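Long-range contact in glycosyl hydrolase, family 38 (Enterococcus faecalis, PDB 5KBP), which probably hydrolyses alpha-mannosidic linkages in carbohydrates, as a member of glycoside hydrolase family 38: residues L439-V453 and P484-V496. Sequence-based numbering, arbitrary orientation.
Sequences LYHELKQKATPDYQV and PYMAKYLTVELSV
Two layers of C-terminal domain 1 of the family 38 fold meet here: helix 436-445 and strand 451-454, an element of a second antiparallel sheet, lie over one side of strand 483-499, the middle strand of a three-stranded antiparallel sheet. The short axes of helix 439-445 and strand 484-496 run nearly parallel, at 13° and 8.0 Å, and M486, K488, L490 and V492, every second residue of the strand, point their side chains toward the opposing segment. M486 bends at chi2 (-64°), which lays its thioether alongside Y440: CE meets Y440 CB at 3.7 Å, and SD sits in the ring plane at the edge, 85° off the normal, a Met-aromatic contact. A626 of the second subunit packs on both residues. One turn on, L443 CD1 presses on the strand backbone, 3.4 Å from M486 O. K488 then crosses the gap with its chain extended beyond CG, delivering NZ to T448 OG1 at 2.8 Å; a weak bond to the backbone O of L443 adds a second acceptor. T448 OG1 also hydrogen-bonds E468 of strand 463-475, whose carboxylate forms a long, weak ion pair with K488. Further along the contact becomes apolar: L490 CD2 approaches Y451 CD2 obliquely at 3.5 Å, V453 CG2 slides past V492 CG1 at 3.6 Å, and V453 CG1 lies 4.0 Å from L494 CD2. K446 O is near K488 NZ but badly angled for a bond, so T448 gives the buried ammonium its one good bond across the contact, and E468 close by would be expected to favour the charged lysine.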
ATOM      1  N   LEU A 439     -29.870  -2.597 -24.201  1.00 70.52           N
ATOM      2  CA  LEU A 439     -28.928  -1.798 -24.979  1.00 67.38           C
ATOM      3  C   LEU A 439     -27.677  -2.598 -25.315  1.00 64.70           C
ATOM      4  O   LEU A 439     -27.113  -2.456 -26.407  1.00 54.50           O
ATOM      5  CB  LEU A 439     -28.558  -0.531 -24.208  1.00 62.67           C
ATOM      6  CG  LEU A 439     -29.709   0.303 -23.642  1.00 62.99           C
ATOM      7  CD1 LEU A 439     -29.178   1.477 -22.829  1.00 55.35           C
ATOM      8  CD2 LEU A 439     -30.626   0.783 -24.756  1.00 57.83           C
ATOM      9  N   TYR A 440     -27.230  -3.442 -24.383  1.00 64.29           N
ATOM     10  CA  TYR A 440     -26.041  -4.259 -24.608  1.00 61.23           C
ATOM     11  C   TYR A 440     -26.237  -5.196 -25.793  1.00 59.19           C
ATOM     12  O   TYR A 440     -25.439  -5.201 -26.737  1.00 55.18           O
ATOM     13  CB  TYR A 440     -25.715  -5.043 -23.334  1.00 60.61           C
ATOM     14  CG  TYR A 440     -24.516  -5.959 -23.423  1.00 50.01           C
ATOM     15  CD1 TYR A 440     -24.653  -7.277 -23.841  1.00 50.34           C
ATOM     16  CD2 TYR A 440     -23.251  -5.515 -23.062  1.00 54.45           C
ATOM     17  CE1 TYR A 440     -23.563  -8.120 -23.914  1.00 51.20           C
ATOM     18  CE2 TYR A 440     -22.152  -6.353 -23.131  1.00 57.57           C
ATOM     19  CZ  TYR A 440     -22.315  -7.655 -23.557  1.00 56.81           C
ATOM     20  OH  TYR A 440     -21.228  -8.495 -23.628  1.00 57.86           O
ATOM     21  N   HIS A 441     -27.306  -5.995 -25.764  1.00 54.05           N
ATOM     22  CA  HIS A 441     -27.559  -6.934 -26.849  1.00 72.96           C
ATOM     23  C   HIS A 441     -28.047  -6.244 -28.116  1.00 71.39           C
ATOM     24  O   HIS A 441     -27.901  -6.807 -29.206  1.00 69.99           O
ATOM     25  CB  HIS A 441     -28.566  -7.995 -26.400  1.00 67.39           C
ATOM     26  CG  HIS A 441     -28.049  -8.900 -25.325  1.00 67.48           C
ATOM     27  ND1 HIS A 441     -28.402  -8.764 -24.000  1.00 69.29           N
ATOM     28  CD2 HIS A 441     -27.193  -9.948 -25.380  1.00 70.68           C
ATOM     29  CE1 HIS A 441     -27.792  -9.692 -23.285  1.00 67.78           C
ATOM     30  NE2 HIS A 441     -27.053 -10.424 -24.099  1.00 66.79           N
ATOM     31  N   GLU A 442     -28.617  -5.041 -28.004  1.00 70.23           N
ATOM     32  CA  GLU A 442     -28.977  -4.287 -29.201  1.00 65.53           C
ATOM     33  C   GLU A 442     -27.738  -3.910 -30.002  1.00 63.55           C
ATOM     34  O   GLU A 442     -27.714  -4.055 -31.230  1.00 63.75           O
ATOM     35  CB  GLU A 442     -29.770  -3.037 -28.819  1.00 70.59           C
ATOM     36  CG  GLU A 442     -30.066  -2.107 -29.982  1.00 77.37           C
ATOM     37  CD  GLU A 442     -30.864  -0.890 -29.563  1.00 81.95           C
ATOM     38  OE1 GLU A 442     -31.666  -1.001 -28.613  1.00 82.10           O
ATOM     39  OE2 GLU A 442     -30.685   0.180 -30.181  1.00 75.86           O
ATOM     40  N   LEU A 443     -26.696  -3.423 -29.322  1.00 55.83           N
ATOM     41  CA  LEU A 443     -25.444  -3.114 -30.003  1.00 58.65           C
ATOM     42  C   LEU A 443     -24.730  -4.378 -30.462  1.00 62.86           C
ATOM     43  O   LEU A 443     -24.068  -4.371 -31.506  1.00 59.79           O
ATOM     44  CB  LEU A 443     -24.532  -2.299 -29.086  1.00 53.67           C
ATOM     45  CG  LEU A 443     -25.039  -0.921 -28.660  1.00 54.11           C
ATOM     46  CD1 LEU A 443     -24.045  -0.246 -27.725  1.00 52.58           C
ATOM     47  CD2 LEU A 443     -25.307  -0.051 -29.876  1.00 55.22           C
ATOM     48  N   LYS A 444     -24.849  -5.467 -29.697  1.00 70.37           N
ATOM     49  CA  LYS A 444     -24.193  -6.715 -30.074  1.00 71.33           C
ATOM     50  C   LYS A 444     -24.780  -7.277 -31.362  1.00 79.79           C
ATOM     51  O   LYS A 444     -24.057  -7.859 -32.181  1.00 87.37           O
ATOM     52  CB  LYS A 444     -24.322  -7.731 -28.938  1.00 73.30           C
ATOM     53  CG  LYS A 444     -23.268  -8.828 -28.939  1.00 73.03           C
ATOM     54  CD  LYS A 444     -22.112  -8.475 -28.016  1.00 68.32           C
ATOM     55  CE  LYS A 444     -21.188  -9.664 -27.802  1.00 70.13           C
ATOM     56  NZ  LYS A 444     -20.127  -9.367 -26.800  1.00 73.61           N
ATOM     57  N   GLN A 445     -26.085  -7.108 -31.563  1.00 74.75           N
ATOM     58  CA  GLN A 445     -26.771  -7.624 -32.739  1.00 78.62           C
ATOM     59  C   GLN A 445     -26.751  -6.660 -33.917  1.00 75.85           C
ATOM     60  O   GLN A 445     -27.079  -7.069 -35.035  1.00 72.05           O
ATOM     61  CB  GLN A 445     -28.223  -7.966 -32.393  1.00 85.16           C
ATOM     62  CG  GLN A 445     -28.373  -9.051 -31.340  1.00 91.50           C
ATOM     63  CD  GLN A 445     -29.754  -9.063 -30.714  1.00 97.06           C
ATOM     64  OE1 GLN A 445     -30.641  -8.316 -31.127  1.00103.98           O
ATOM     65  NE2 GLN A 445     -29.941  -9.908 -29.708  1.00 91.89           N
ATOM     66  N   LYS A 446     -26.384  -5.399 -33.700  1.00 72.29           N
ATOM     67  CA  LYS A 446     -26.365  -4.432 -34.789  1.00 70.66           C
ATOM     68  C   LYS A 446     -25.174  -4.693 -35.701  1.00 70.90           C
ATOM     69  O   LYS A 446     -24.044  -4.855 -35.233  1.00 69.36           O
ATOM     70  CB  LYS A 446     -26.313  -3.009 -34.237  1.00 74.85           C
ATOM     71  CG  LYS A 446     -26.539  -1.933 -35.289  1.00 84.13           C
ATOM     72  CD  LYS A 446     -26.578  -0.545 -34.667  1.00 91.23           C
ATOM     73  CE  LYS A 446     -26.905   0.516 -35.707  1.00 96.49           C
ATOM     74  NZ  LYS A 446     -26.978   1.881 -35.114  1.00 95.18           N
ATOM     75  N   ALA A 447     -25.432  -4.735 -37.006  1.00 78.95           N
ATOM     76  CA  ALA A 447     -24.373  -4.994 -37.972  1.00 73.28           C
ATOM     77  C   ALA A 447     -23.347  -3.868 -37.956  1.00 73.18           C
ATOM     78  O   ALA A 447     -23.664  -2.708 -37.682  1.00 71.11           O
ATOM     79  CB  ALA A 447     -24.958  -5.154 -39.374  1.00 66.12           C
ATOM     80  N   THR A 448     -22.098  -4.224 -38.257  1.00 72.64           N
ATOM     81  CA  THR A 448     -21.005  -3.264 -38.237  1.00 76.70           C
ATOM     82  C   THR A 448     -20.710  -2.797 -39.650  1.00 75.36           C
ATOM     83  O   THR A 448     -20.288  -3.614 -40.485  1.00 70.20           O
ATOM     84  CB  THR A 448     -19.757  -3.882 -37.618  1.00 81.43           C
ATOM     85  OG1 THR A 448     -20.039  -4.289 -36.273  1.00 89.87           O
ATOM     86  CG2 THR A 448     -18.611  -2.877 -37.612  1.00 75.46           C
ATOM     87  N   PRO A 449     -20.909  -1.522 -39.969  1.00 75.29           N
ATOM     88  CA  PRO A 449     -20.531  -1.028 -41.296  1.00 75.81           C
ATOM     89  C   PRO A 449     -19.019  -1.018 -41.458  1.00 79.99           C
ATOM     90  O   PRO A 449     -18.260  -0.981 -40.489  1.00 77.65           O
ATOM     91  CB  PRO A 449     -21.099   0.397 -41.328  1.00 68.52           C
ATOM     92  CG  PRO A 449     -22.063   0.471 -40.174  1.00 66.30           C
ATOM     93  CD  PRO A 449     -21.532  -0.473 -39.147  1.00 66.60           C
ATOM     94  N   ASP A 450     -18.586  -1.062 -42.714  1.00 82.14           N
ATOM     95  CA  ASP A 450     -17.166  -0.942 -43.014  1.00 91.54           C
ATOM     96  C   ASP A 450     -16.754   0.521 -42.919  1.00 86.64           C
ATOM     97  O   ASP A 450     -17.426   1.399 -43.468  1.00 88.34           O
ATOM     98  CB  ASP A 450     -16.856  -1.498 -44.403  1.00100.84           C
ATOM     99  CG  ASP A 450     -15.367  -1.620 -44.659  1.00110.69           C
ATOM    100  OD1 ASP A 450     -14.609  -1.787 -43.681  1.00110.04           O
ATOM    101  OD2 ASP A 450     -14.954  -1.553 -45.836  1.00112.04           O
ATOM    102  N   TYR A 451     -15.660   0.782 -42.213  1.00 81.46           N
ATOM    103  CA  TYR A 451     -15.204   2.140 -41.967  1.00 77.30           C
ATOM    104  C   TYR A 451     -13.885   2.411 -42.679  1.00 70.18           C
ATOM    105  O   TYR A 451     -13.189   1.497 -43.129  1.00 69.80           O
ATOM    106  CB  TYR A 451     -15.058   2.408 -40.464  1.00 76.10           C
ATOM    107  CG  TYR A 451     -16.379   2.644 -39.770  1.00 73.98           C
ATOM    108  CD1 TYR A 451     -16.916   3.922 -39.672  1.00 79.37           C
ATOM    109  CD2 TYR A 451     -17.096   1.590 -39.219  1.00 64.38           C
ATOM    110  CE1 TYR A 451     -18.127   4.143 -39.042  1.00 77.48           C
ATOM    111  CE2 TYR A 451     -18.306   1.801 -38.586  1.00 71.60           C
ATOM    112  CZ  TYR A 451     -18.818   3.079 -38.500  1.00 74.12           C
ATOM    113  OH  TYR A 451     -20.024   3.294 -37.872  1.00 68.62           O
ATOM    114  N   GLN A 452     -13.551   3.697 -42.767  1.00 65.55           N
ATOM    115  CA  GLN A 452     -12.396   4.170 -43.514  1.00 62.78           C
ATOM    116  C   GLN A 452     -11.747   5.316 -42.752  1.00 67.57           C
ATOM    117  O   GLN A 452     -12.442   6.167 -42.191  1.00 74.04           O
ATOM    118  CB  GLN A 452     -12.809   4.623 -44.922  1.00 58.53           C
ATOM    119  CG  GLN A 452     -11.706   5.255 -45.752  1.00 58.79           C
ATOM    120  CD  GLN A 452     -12.204   5.719 -47.107  1.00 76.50           C
ATOM    121  OE1 GLN A 452     -12.022   6.877 -47.484  1.00 73.66           O
ATOM    122  NE2 GLN A 452     -12.838   4.817 -47.846  1.00 61.64           N
ATOM    123  N   VAL A 453     -10.417   5.335 -42.735  1.00 67.25           N
ATOM    124  CA  VAL A 453      -9.661   6.374 -42.041  1.00 66.20           C
ATOM    125  C   VAL A 453      -9.310   7.475 -43.031  1.00 65.54           C
ATOM    126  O   VAL A 453      -8.868   7.199 -44.152  1.00 68.48           O
ATOM    127  CB  VAL A 453      -8.395   5.792 -41.392  1.00 66.68           C
ATOM    128  CG1 VAL A 453      -7.632   6.878 -40.642  1.00 69.48           C
ATOM    129  CG2 VAL A 453      -8.759   4.649 -40.464  1.00 64.01           C
ATOM    130  N   PRO A 484     -23.517   6.895 -17.340  1.00 53.38           N
ATOM    131  CA  PRO A 484     -23.332   5.501 -17.753  1.00 54.14           C
ATOM    132  C   PRO A 484     -23.973   5.214 -19.102  1.00 60.52           C
ATOM    133  O   PRO A 484     -24.974   5.822 -19.488  1.00 54.41           O
ATOM    134  CB  PRO A 484     -24.033   4.718 -16.638  1.00 55.06           C
ATOM    135  CG  PRO A 484     -25.148   5.628 -16.219  1.00 51.38           C
ATOM    136  CD  PRO A 484     -24.634   7.045 -16.389  1.00 49.35           C
ATOM    137  N   TYR A 485     -23.386   4.254 -19.816  1.00 57.59           N
ATOM    138  CA  TYR A 485     -23.874   3.915 -21.146  1.00 59.11           C
ATOM    139  C   TYR A 485     -23.348   2.550 -21.564  1.00 60.74           C
ATOM    140  O   TYR A 485     -22.406   2.015 -20.974  1.00 57.74           O
ATOM    141  CB  TYR A 485     -23.468   4.973 -22.181  1.00 55.25           C
ATOM    142  CG  TYR A 485     -21.981   5.250 -22.244  1.00 53.25           C
ATOM    143  CD1 TYR A 485     -21.131   4.442 -22.992  1.00 49.34           C
ATOM    144  CD2 TYR A 485     -21.427   6.328 -21.566  1.00 54.63           C
ATOM    145  CE1 TYR A 485     -19.773   4.695 -23.053  1.00 51.43           C
ATOM    146  CE2 TYR A 485     -20.070   6.589 -21.625  1.00 49.03           C
ATOM    147  CZ  TYR A 485     -19.249   5.770 -22.368  1.00 52.59           C
ATOM    148  OH  TYR A 485     -17.899   6.031 -22.425  1.00 47.98           O
ATOM    149  N   MET A 486     -23.988   1.996 -22.590  1.00 58.08           N
ATOM    150  CA  MET A 486     -23.463   0.868 -23.346  1.00 50.21           C
ATOM    151  C   MET A 486     -22.931   1.393 -24.672  1.00 50.01           C
ATOM    152  O   MET A 486     -23.607   2.178 -25.347  1.00 61.90           O
ATOM    153  CB  MET A 486     -24.542  -0.188 -23.587  1.00 51.53           C
ATOM    154  CG  MET A 486     -25.003  -0.913 -22.339  1.00 57.98           C
ATOM    155  SD  MET A 486     -23.685  -1.886 -21.585  1.00 58.70           S
ATOM    156  CE  MET A 486     -24.632  -2.902 -20.457  1.00 48.83           C
ATOM    157  N   ALA A 487     -21.725   0.973 -25.041  1.00 49.05           N
ATOM    158  CA  ALA A 487     -21.064   1.505 -26.221  1.00 56.01           C
ATOM    159  C   ALA A 487     -20.523   0.375 -27.083  1.00 60.14           C
ATOM    160  O   ALA A 487     -20.329  -0.754 -26.625  1.00 58.38           O
ATOM    161  CB  ALA A 487     -19.926   2.462 -25.846  1.00 48.23           C
ATOM    162  N   LYS A 488     -20.281   0.702 -28.349  1.00 54.45           N
ATOM    163  CA  LYS A 488     -19.628  -0.192 -29.295  1.00 52.28           C
ATOM    164  C   LYS A 488     -18.334   0.460 -29.754  1.00 49.05           C
ATOM    165  O   LYS A 488     -18.332   1.631 -30.150  1.00 59.09           O
ATOM    166  CB  LYS A 488     -20.532  -0.498 -30.493  1.00 58.07           C
ATOM    167  CG  LYS A 488     -19.983  -1.573 -31.415  1.00 63.48           C
ATOM    168  CD  LYS A 488     -21.047  -2.068 -32.379  1.00 68.18           C
ATOM    169  CE  LYS A 488     -20.577  -3.299 -33.135  1.00 70.96           C
ATOM    170  NZ  LYS A 488     -21.661  -3.887 -33.969  1.00 76.64           N
ATOM    171  N   TYR A 489     -17.239  -0.291 -29.694  1.00 48.08           N
ATOM    172  CA  TYR A 489     -15.915   0.235 -29.989  1.00 58.36           C
ATOM    173  C   TYR A 489     -15.313  -0.499 -31.174  1.00 62.04           C
ATOM    174  O   TYR A 489     -15.461  -1.718 -31.307  1.00 63.89           O
ATOM    175  CB  TYR A 489     -14.988   0.110 -28.777  1.00 50.42           C
ATOM    176  CG  TYR A 489     -15.453   0.893 -27.577  1.00 51.28           C
ATOM    177  CD1 TYR A 489     -15.079   2.219 -27.403  1.00 50.77           C
ATOM    178  CD2 TYR A 489     -16.268   0.311 -26.618  1.00 55.60           C
ATOM    179  CE1 TYR A 489     -15.502   2.943 -26.306  1.00 53.63           C
ATOM    180  CE2 TYR A 489     -16.698   1.026 -25.516  1.00 60.22           C
ATOM    181  CZ  TYR A 489     -16.312   2.342 -25.366  1.00 56.25           C
ATOM    182  OH  TYR A 489     -16.736   3.060 -24.272  1.00 60.96           O
ATOM    183  N   LEU A 490     -14.630   0.252 -32.030  1.00 47.90           N
ATOM    184  CA  LEU A 490     -13.911  -0.301 -33.167  1.00 56.84           C
ATOM    185  C   LEU A 490     -12.423  -0.052 -32.973  1.00 59.44           C
ATOM    186  O   LEU A 490     -12.015   1.059 -32.614  1.00 59.27           O
ATOM    187  CB  LEU A 490     -14.394   0.320 -34.478  1.00 58.54           C
ATOM    188  CG  LEU A 490     -14.244  -0.573 -35.711  1.00 64.53           C
ATOM    189  CD1 LEU A 490     -14.908  -1.920 -35.464  1.00 64.83           C
ATOM    190  CD2 LEU A 490     -14.833   0.098 -36.939  1.00 51.88           C
ATOM    191  N   THR A 491     -11.621  -1.087 -33.197  1.00 55.00           N
ATOM    192  CA  THR A 491     -10.173  -1.029 -33.020  1.00 61.55           C
ATOM    193  C   THR A 491      -9.528  -0.962 -34.399  1.00 60.61           C
ATOM    194  O   THR A 491      -9.573  -1.934 -35.160  1.00 66.95           O
ATOM    195  CB  THR A 491      -9.677  -2.238 -32.230  1.00 65.09           C
ATOM    196  OG1 THR A 491     -10.251  -2.219 -30.915  1.00 63.28           O
ATOM    197  CG2 THR A 491      -8.167  -2.216 -32.118  1.00 60.20           C
ATOM    198  N   VAL A 492      -8.930   0.184 -34.717  1.00 57.79           N
ATOM    199  CA  VAL A 492      -8.361   0.449 -36.033  1.00 63.39           C
ATOM    200  C   VAL A 492      -6.843   0.416 -35.929  1.00 60.18           C
ATOM    201  O   VAL A 492      -6.265   0.898 -34.949  1.00 56.12           O
ATOM    202  CB  VAL A 492      -8.850   1.802 -36.588  1.00 65.86           C
ATOM    203  CG1 VAL A 492      -8.335   2.019 -38.001  1.00 70.86           C
ATOM    204  CG2 VAL A 492     -10.370   1.869 -36.552  1.00 65.12           C
ATOM    205  N   GLU A 493      -6.199  -0.154 -36.945  1.00 65.88           N
ATOM    206  CA  GLU A 493      -4.751  -0.311 -36.983  1.00 67.48           C
ATOM    207  C   GLU A 493      -4.176   0.646 -38.019  1.00 68.04           C
ATOM    208  O   GLU A 493      -4.570   0.606 -39.189  1.00 73.52           O
ATOM    209  CB  GLU A 493      -4.375  -1.755 -37.311  1.00 69.94           C
ATOM    210  CG  GLU A 493      -2.938  -2.122 -36.992  1.00 80.11           C
ATOM    211  CD  GLU A 493      -2.659  -3.599 -37.192  1.00 90.09           C
ATOM    212  OE1 GLU A 493      -3.230  -4.193 -38.131  1.00 92.93           O
ATOM    213  OE2 GLU A 493      -1.876  -4.169 -36.404  1.00 92.70           O
ATOM    214  N   LEU A 494      -3.250   1.501 -37.592  1.00 64.14           N
ATOM    215  CA  LEU A 494      -2.607   2.466 -38.470  1.00 62.96           C
ATOM    216  C   LEU A 494      -1.109   2.203 -38.536  1.00 62.94           C
ATOM    217  O   LEU A 494      -0.506   1.707 -37.580  1.00 57.81           O
ATOM    218  CB  LEU A 494      -2.856   3.909 -38.001  1.00 59.65           C
ATOM    219  CG  LEU A 494      -4.294   4.431 -38.034  1.00 62.60           C
ATOM    220  CD1 LEU A 494      -4.337   5.899 -37.643  1.00 68.80           C
ATOM    221  CD2 LEU A 494      -4.909   4.227 -39.408  1.00 64.52           C
ATOM    222  N   SER A 495      -0.515   2.541 -39.677  1.00 62.15           N
ATOM    223  CA  SER A 495       0.924   2.410 -39.901  1.00 63.09           C
ATOM    224  C   SER A 495       1.518   3.815 -39.928  1.00 64.90           C
ATOM    225  O   SER A 495       1.433   4.515 -40.941  1.00 69.27           O
ATOM    226  CB  SER A 495       1.210   1.655 -41.195  1.00 67.09           C
ATOM    227  OG  SER A 495       2.605   1.540 -41.422  1.00 69.42           O
ATOM    228  N   VAL A 496       2.115   4.224 -38.811  1.00 59.47           N
ATOM    229  CA  VAL A 496       2.697   5.553 -38.661  1.00 58.86           C
ATOM    230  C   VAL A 496       4.185   5.472 -38.970  1.00 64.74           C
ATOM    231  O   VAL A 496       4.907   4.655 -38.382  1.00 65.61           O
ATOM    232  CB  VAL A 496       2.452   6.111 -37.250  1.00 58.81           C
ATOM    233  CG1 VAL A 496       3.172   7.436 -37.067  1.00 59.66           C
ATOM    234  CG2 VAL A 496       0.959   6.272 -37.004  1.00 55.45           C
TER